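Local coordinates for chitin elicitor-binding protein (Oryza sativa subsp. japonica, PDB 5JCD) that binds chitin oligosaccharides from fungal cell walls and helps pass the elicitor signal on to the defence responses of rice, at residues A[83-88]-A[99-104]; A[133-138]-A[144-149]. All coordinates share one frame; numbering follows the deposited sequence.

Contact 1: residues A[83-88]-A[99-104]; sequences PIYVVQ and NVFNAF
The Tyr-85 ring overlaps the rim of the Phe-101 ring, with CD1 of Tyr-85 3.9 Å from CE2 of Phe-101. This is the core of a LysM domain, where strand 84-86 faces Val-100 and Phe-101, at the C-terminal side of helix 93-100. The two ring planes stand at 82°, and Tyr-85 CD1 lies near the plane of the phenylalanine, at its edge. Tyr-85 carries CG anti to its own nitrogen (chi1 -175°), which swings the ring out across Val-100 and Phe-101. CE1 of the same ring meets Val-100 CG1 at 4.2 Å. That methyl also sits above one face of the Phe-101 ring, offset toward its rim, so a single branch fills the angle between two rings. Pro-83, behind a cis peptide bond, brings CG to 4.3 Å from Phe-101 CE1. Ile-96 and Ile-130 pack on both aromatic side chains. The contact across the segments is wholly apolar. The polar end of Tyr-85 is used elsewhere: OH hydrogen-bonds OD2 of Asp-91, a residue that by similarity belongs to a chitin-binding loop. Past Phe-101 the chain turns back in a type I' turn, closed by Phe-104 N to Phe-101 O at 2.7 Å.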
loop_
_atom_site.group_PDB
_atom_site.type_symbol
_atom_site.label_atom_id
_atom_site.label_comp_id
_atom_site.label_asym_id
_atom_site.label_seq_id
_atom_site.Cartn_x
_atom_site.Cartn_y
_atom_site.Cartn_z
ATOM N N PRO A 83 -2.064 1.247 9.194
ATOM C CA PRO A 83 -1.390 2.077 10.187
ATOM C C PRO A 83 -2.299 3.173 10.751
ATOM O O PRO A 83 -3.355 3.458 10.189
ATOM C CB PRO A 83 -0.256 2.704 9.386
ATOM C CG PRO A 83 -0.780 2.796 8.028
ATOM C CD PRO A 83 -1.660 1.613 7.825
ATOM N N ILE A 84 -1.876 3.770 11.860
ATOM C CA ILE A 84 -2.614 4.862 12.497
ATOM C C ILE A 84 -1.928 6.191 12.227
ATOM O O ILE A 84 -0.716 6.315 12.415
ATOM C CB ILE A 84 -2.698 4.628 14.014
ATOM C CG1 ILE A 84 -3.813 3.632 14.303
ATOM C CG2 ILE A 84 -2.955 5.928 14.769
ATOM C CD1 ILE A 84 -5.088 4.040 13.661
ATOM N N TYR A 85 -2.692 7.183 11.775
ATOM C CA TYR A 85 -2.101 8.498 11.532
ATOM C C TYR A 85 -2.688 9.581 12.438
ATOM O O TYR A 85 -3.911 9.771 12.507
ATOM C CB TYR A 85 -2.244 8.911 10.064
ATOM C CG TYR A 85 -1.540 10.205 9.761
ATOM C CD1 TYR A 85 -0.196 10.221 9.411
ATOM C CD2 TYR A 85 -2.210 11.423 9.862
ATOM C CE1 TYR A 85 0.456 11.418 9.149
ATOM C CE2 TYR A 85 -1.576 12.615 9.601
ATOM C CZ TYR A 85 -0.246 12.619 9.244
ATOM O OH TYR A 85 0.371 13.828 8.984
ATOM N N VAL A 86 -1.802 10.298 13.122
ATOM C CA VAL A 86 -2.205 11.429 13.964
ATOM C C VAL A 86 -2.188 12.767 13.210
ATOM O O VAL A 86 -1.146 13.237 12.758
ATOM C CB VAL A 86 -1.342 11.491 15.244
ATOM C CG1 VAL A 86 -1.645 10.302 16.126
ATOM C CG2 VAL A 86 0.143 11.485 14.895
ATOM N N VAL A 87 -3.363 13.368 13.077
ATOM C CA VAL A 87 -3.537 14.622 12.356
ATOM C C VAL A 87 -2.674 15.749 12.921
ATOM O O VAL A 87 -2.578 15.922 14.135
ATOM C CB VAL A 87 -4.992 15.085 12.397
ATOM C CG1 VAL A 87 -5.155 16.391 11.630
ATOM C CG2 VAL A 87 -5.888 14.020 11.845
ATOM N N GLN A 88 -2.010 16.474 12.031
ATOM C CA GLN A 88 -1.143 17.569 12.431
ATOM C C GLN A 88 -1.778 18.953 12.276
ATOM O O GLN A 88 -2.798 19.090 11.593
ATOM C CB GLN A 88 0.183 17.448 11.689
ATOM C CG GLN A 88 0.792 16.088 11.888
ATOM C CD GLN A 88 1.239 15.854 13.327
ATOM O OE1 GLN A 88 0.437 15.925 14.266
ATOM N NE2 GLN A 88 2.524 15.561 13.506
ATOM N N ASN A 99 0.611 13.098 0.105
ATOM C CA ASN A 99 1.966 13.467 0.495
ATOM C C ASN A 99 2.572 12.563 1.554
ATOM O O ASN A 99 3.787 12.576 1.759
ATOM C CB ASN A 99 2.021 14.930 0.947
ATOM C CG ASN A 99 1.418 15.870 -0.081
ATOM O OD1 ASN A 99 1.544 15.649 -1.275
ATOM N ND2 ASN A 99 0.709 16.895 0.387
ATOM N N VAL A 100 1.731 11.829 2.278
ATOM C CA VAL A 100 2.253 10.850 3.235
ATOM C C VAL A 100 2.140 9.388 2.743
ATOM O O VAL A 100 3.071 8.597 2.889
ATOM C CB VAL A 100 1.592 11.000 4.608
ATOM C CG1 VAL A 100 2.310 10.132 5.641
ATOM C CG2 VAL A 100 1.635 12.455 5.028
ATOM N N PHE A 101 1.009 9.049 2.136
ATOM C CA PHE A 101 0.743 7.674 1.745
ATOM C C PHE A 101 0.663 7.446 0.232
ATOM O O PHE A 101 -0.083 6.565 -0.250
ATOM C CB PHE A 101 -0.496 7.172 2.473
ATOM C CG PHE A 101 -0.341 7.197 3.956
ATOM C CD1 PHE A 101 0.433 6.243 4.597
ATOM C CD2 PHE A 101 -0.921 8.210 4.715
ATOM C CE1 PHE A 101 0.610 6.269 5.962
ATOM C CE2 PHE A 101 -0.754 8.253 6.092
ATOM C CZ PHE A 101 0.009 7.279 6.721
ATOM N N ASN A 102 1.419 8.258 -0.512
ATOM C CA ASN A 102 1.664 7.988 -1.916
ATOM C C ASN A 102 0.380 7.975 -2.739
ATOM O O ASN A 102 0.355 7.434 -3.838
ATOM C CB ASN A 102 2.340 6.599 -2.073
ATOM C CG ASN A 102 3.760 6.535 -1.524
ATOM O OD1 ASN A 102 4.391 5.478 -1.570
ATOM N ND2 ASN A 102 4.278 7.651 -1.035
ATOM N N ALA A 103 -0.683 8.569 -2.211
ATOM C CA ALA A 103 -2.015 8.434 -2.809
ATOM C C ALA A 103 -2.447 6.969 -2.998
ATOM O O ALA A 103 -3.246 6.671 -3.889
ATOM C CB ALA A 103 -2.110 9.203 -4.141
ATOM N N PHE A 104 -1.953 6.064 -2.149
ATOM C CA PHE A 104 -2.464 4.691 -2.157
ATOM C C PHE A 104 -3.917 4.662 -1.726
ATOM O O PHE A 104 -4.635 3.712 -2.017
ATOM C CB PHE A 104 -1.638 3.739 -1.270
ATOM C CG PHE A 104 -0.386 3.250 -1.920
ATOM C CD1 PHE A 104 -0.443 2.567 -3.129
ATOM C CD2 PHE A 104 0.847 3.450 -1.320
ATOM C CE1 PHE A 104 0.717 2.105 -3.752
ATOM C CE2 PHE A 104 2.010 2.999 -1.936
ATOM C CZ PHE A 104 1.944 2.320 -3.151
#

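Contact 2: residues A[133-138]-A[144-149]; sequences PCSCDK and VMHLAY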
loop_
_atom_site.group_PDB
_atom_site.type_symbol
_atom_site.label_atom_id
_atom_site.label_comp_id
_atom_site.label_asym_id
_atom_site.label_seq_id
_atom_site.Cartn_x
_atom_site.Cartn_y
_atom_site.Cartn_z
ATOM N N PRO A 133 -4.589 -0.265 0.499
ATOM C CA PRO A 133 -5.289 -1.236 -0.341
ATOM C C PRO A 133 -4.589 -2.603 -0.405
ATOM O O PRO A 133 -3.361 -2.711 -0.515
ATOM C CB PRO A 133 -5.293 -0.556 -1.710
ATOM C CG PRO A 133 -4.038 0.250 -1.710
ATOM C CD PRO A 133 -3.789 0.683 -0.294
ATOM N N CYS A 134 -5.395 -3.651 -0.346
ATOM C CA CYS A 134 -4.871 -4.999 -0.348
ATOM C C CYS A 134 -5.970 -5.963 -0.727
ATOM O O CYS A 134 -7.107 -5.567 -0.955
ATOM C CB CYS A 134 -4.300 -5.374 1.035
ATOM S SG CYS A 134 -5.478 -5.311 2.431
ATOM N N SER A 135 -5.604 -7.236 -0.802
ATOM C CA SER A 135 -6.557 -8.295 -1.064
ATOM C C SER A 135 -5.955 -9.598 -0.604
ATOM O O SER A 135 -4.728 -9.710 -0.447
ATOM C CB SER A 135 -6.879 -8.389 -2.552
ATOM O OG SER A 135 -7.814 -9.427 -2.808
ATOM N N CYS A 136 -6.809 -10.592 -0.420
ATOM C CA CYS A 136 -6.310 -11.928 -0.166
ATOM C C CYS A 136 -6.790 -12.880 -1.277
ATOM O O CYS A 136 -6.699 -14.095 -1.121
ATOM C CB CYS A 136 -6.754 -12.418 1.212
ATOM S SG CYS A 136 -6.345 -11.316 2.631
ATOM N N ASP A 137 -7.322 -12.336 -2.378
ATOM C CA ASP A 137 -7.799 -13.163 -3.496
ATOM C C ASP A 137 -6.623 -13.944 -4.021
ATOM O O ASP A 137 -5.506 -13.439 -4.033
ATOM C CB ASP A 137 -8.323 -12.329 -4.673
ATOM C CG ASP A 137 -9.667 -11.673 -4.403
ATOM O OD1 ASP A 137 -10.452 -12.198 -3.585
ATOM O OD2 ASP A 137 -9.926 -10.611 -5.012
ATOM N N LYS A 138 -6.883 -15.176 -4.445
ATOM C CA LYS A 138 -5.913 -15.958 -5.196
ATOM C C LYS A 138 -5.848 -15.459 -6.649
ATOM O O LYS A 138 -6.736 -14.738 -7.122
ATOM C CB LYS A 138 -6.308 -17.433 -5.163
ATOM C CG LYS A 138 -6.067 -18.092 -3.795
ATOM C CD LYS A 138 -6.672 -19.485 -3.690
ATOM C CE LYS A 138 -6.554 -20.023 -2.250
ATOM N NZ LYS A 138 -5.541 -21.107 -2.060
ATOM N N VAL A 144 -1.065 -15.830 -3.716
ATOM C CA VAL A 144 -0.219 -14.693 -4.064
ATOM C C VAL A 144 -0.120 -13.716 -2.900
ATOM O O VAL A 144 -0.975 -13.678 -2.022
ATOM C CB VAL A 144 -0.771 -13.923 -5.287
ATOM C CG1 VAL A 144 -0.427 -14.640 -6.592
ATOM C CG2 VAL A 144 -2.268 -13.708 -5.142
ATOM N N MET A 145 0.929 -12.910 -2.917
ATOM C CA MET A 145 1.005 -11.755 -2.060
ATOM C C MET A 145 0.660 -10.513 -2.877
ATOM O O MET A 145 1.334 -10.211 -3.861
ATOM C CB MET A 145 2.414 -11.602 -1.480
ATOM C CG MET A 145 2.447 -10.599 -0.311
ATOM S SD MET A 145 4.028 -9.815 -0.067
ATOM C CE MET A 145 5.130 -11.218 -0.008
ATOM N N HIS A 146 -0.405 -9.820 -2.497
ATOM C CA HIS A 146 -0.773 -8.591 -3.202
ATOM C C HIS A 146 0.080 -7.376 -2.829
ATOM O O HIS A 146 0.200 -7.004 -1.668
ATOM C CB HIS A 146 -2.248 -8.287 -3.011
ATOM C CG HIS A 146 -3.142 -9.279 -3.686
ATOM N ND1 HIS A 146 -3.618 -9.105 -4.961
ATOM C CD2 HIS A 146 -3.641 -10.459 -3.250
ATOM C CE1 HIS A 146 -4.392 -10.130 -5.285
ATOM N NE2 HIS A 146 -4.417 -10.963 -4.266
ATOM N N LEU A 147 0.648 -6.756 -3.850
ATOM C CA LEU A 147 1.516 -5.602 -3.700
ATOM C C LEU A 147 0.892 -4.399 -4.379
ATOM O O LEU A 147 0.537 -4.458 -5.561
ATOM C CB LEU A 147 2.865 -5.879 -4.344
ATOM C CG LEU A 147 3.887 -4.745 -4.410
ATOM C CD1 LEU A 147 4.374 -4.381 -3.015
ATOM C CD2 LEU A 147 5.076 -5.100 -5.311
ATOM N N ALA A 148 0.732 -3.327 -3.610
ATOM C CA ALA A 148 0.252 -2.055 -4.130
ATOM C C ALA A 148 1.420 -1.334 -4.735
ATOM O O ALA A 148 2.429 -1.108 -4.054
ATOM C CB ALA A 148 -0.367 -1.214 -3.021
ATOM N N TYR A 149 1.285 -0.985 -6.014
ATOM C CA TYR A 149 2.383 -0.423 -6.796
ATOM C C TYR A 149 1.977 0.883 -7.483
ATOM O O TYR A 149 0.958 0.925 -8.192
ATOM C CB TYR A 149 2.809 -1.432 -7.847
ATOM C CG TYR A 149 3.950 -0.977 -8.685
ATOM C CD1 TYR A 149 5.258 -1.119 -8.235
ATOM C CD2 TYR A 149 3.737 -0.429 -9.949
ATOM C CE1 TYR A 149 6.332 -0.695 -9.002
ATOM C CE2 TYR A 149 4.811 -0.012 -10.737
ATOM C CZ TYR A 149 6.099 -0.141 -10.244
ATOM O OH TYR A 149 7.164 0.251 -10.983
HETATM O O HOH W 1 -1.742 -4.767 -1.346
HETATM O O HOH W 2 -1.674 -10.465 -0.032
HETATM O O HOH W 3 -3.388 -15.620 -2.614
#
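His-146 lays its imidazole against Ser-135 and reaches past it to the backbone of Asp-137. The segments run nearly antiparallel, 161° apart, but no direct backbone ladder joins them. Side chains and waters bridge strand 145-150 to the chain that leaves strand 133-134.

The tight part is at the ring. CB of Ser-135 stands over the centre of one face, 3.9 Å from the centroid of the His-146 ring, a CH-pi contact. At the edge, His-146 NE2 donates to Asp-137 O at 2.7 Å. The bond is nearly straight (168°), and the acceptor lies in the ring plane. Chi1 of -68° sets CG of His-146 beside its own nitrogen and aims the ring at the other segment. ND1 hydrogen-bonds Asp-190, so both ring nitrogens are held and the ring can hardly turn. With an alanine here, Asp-137 O would probably lose its strong donor and a gap would open beside Ser-135 CB. Ser-135 OG accepts from Asp-137 N at 3.0 Å, forming an ST turn, and also bonds Thr-4.

Elsewhere the fit is looser. Water 1 lies between the carbonyls of Pro-133 and His-146, within bonding distance of both, and water 2 links Ser-135 O to His-146 N. Water 3 accepts from Val-144 N and gives Asp-137 O a weak bond of 3.4 Å. Pro-133 CG only grazes Ala-148 CB at 4.2 Å, and the Lys-138 side chain is exposed.

Disulfides from Cys-134 to Cys-70 and from Cys-136 to Cys-13 fix the first segment. Asp-137 OD2 forms a salt bridge with Arg-174. Asp-190 on one nitrogen and a carbonyl on the other would probably favour a histidine protonated on both, hence positively charged.

In the fold
Contact 1 comes first along the chain and closes before contact 2 opens. Their centres lie 20 Å apart, on opposite sides of the chain's centre. Contact 1 is internal to the first LysM repeat, joining strand 84-86 to the end of helix 93-100. Contact 2 lies on the mixed sheet: strands 133-134 and 145-150 both belong to it, with strands 12-20 and 63-72. Phe-104 bridges the two: its CE1 packs 3.6 Å from Ala-148 CB, and its O touches Pro-133 CG. One repeat thus leans directly on the disulfide-bonded centre that joins the parts of this chitin-binding ectodomain.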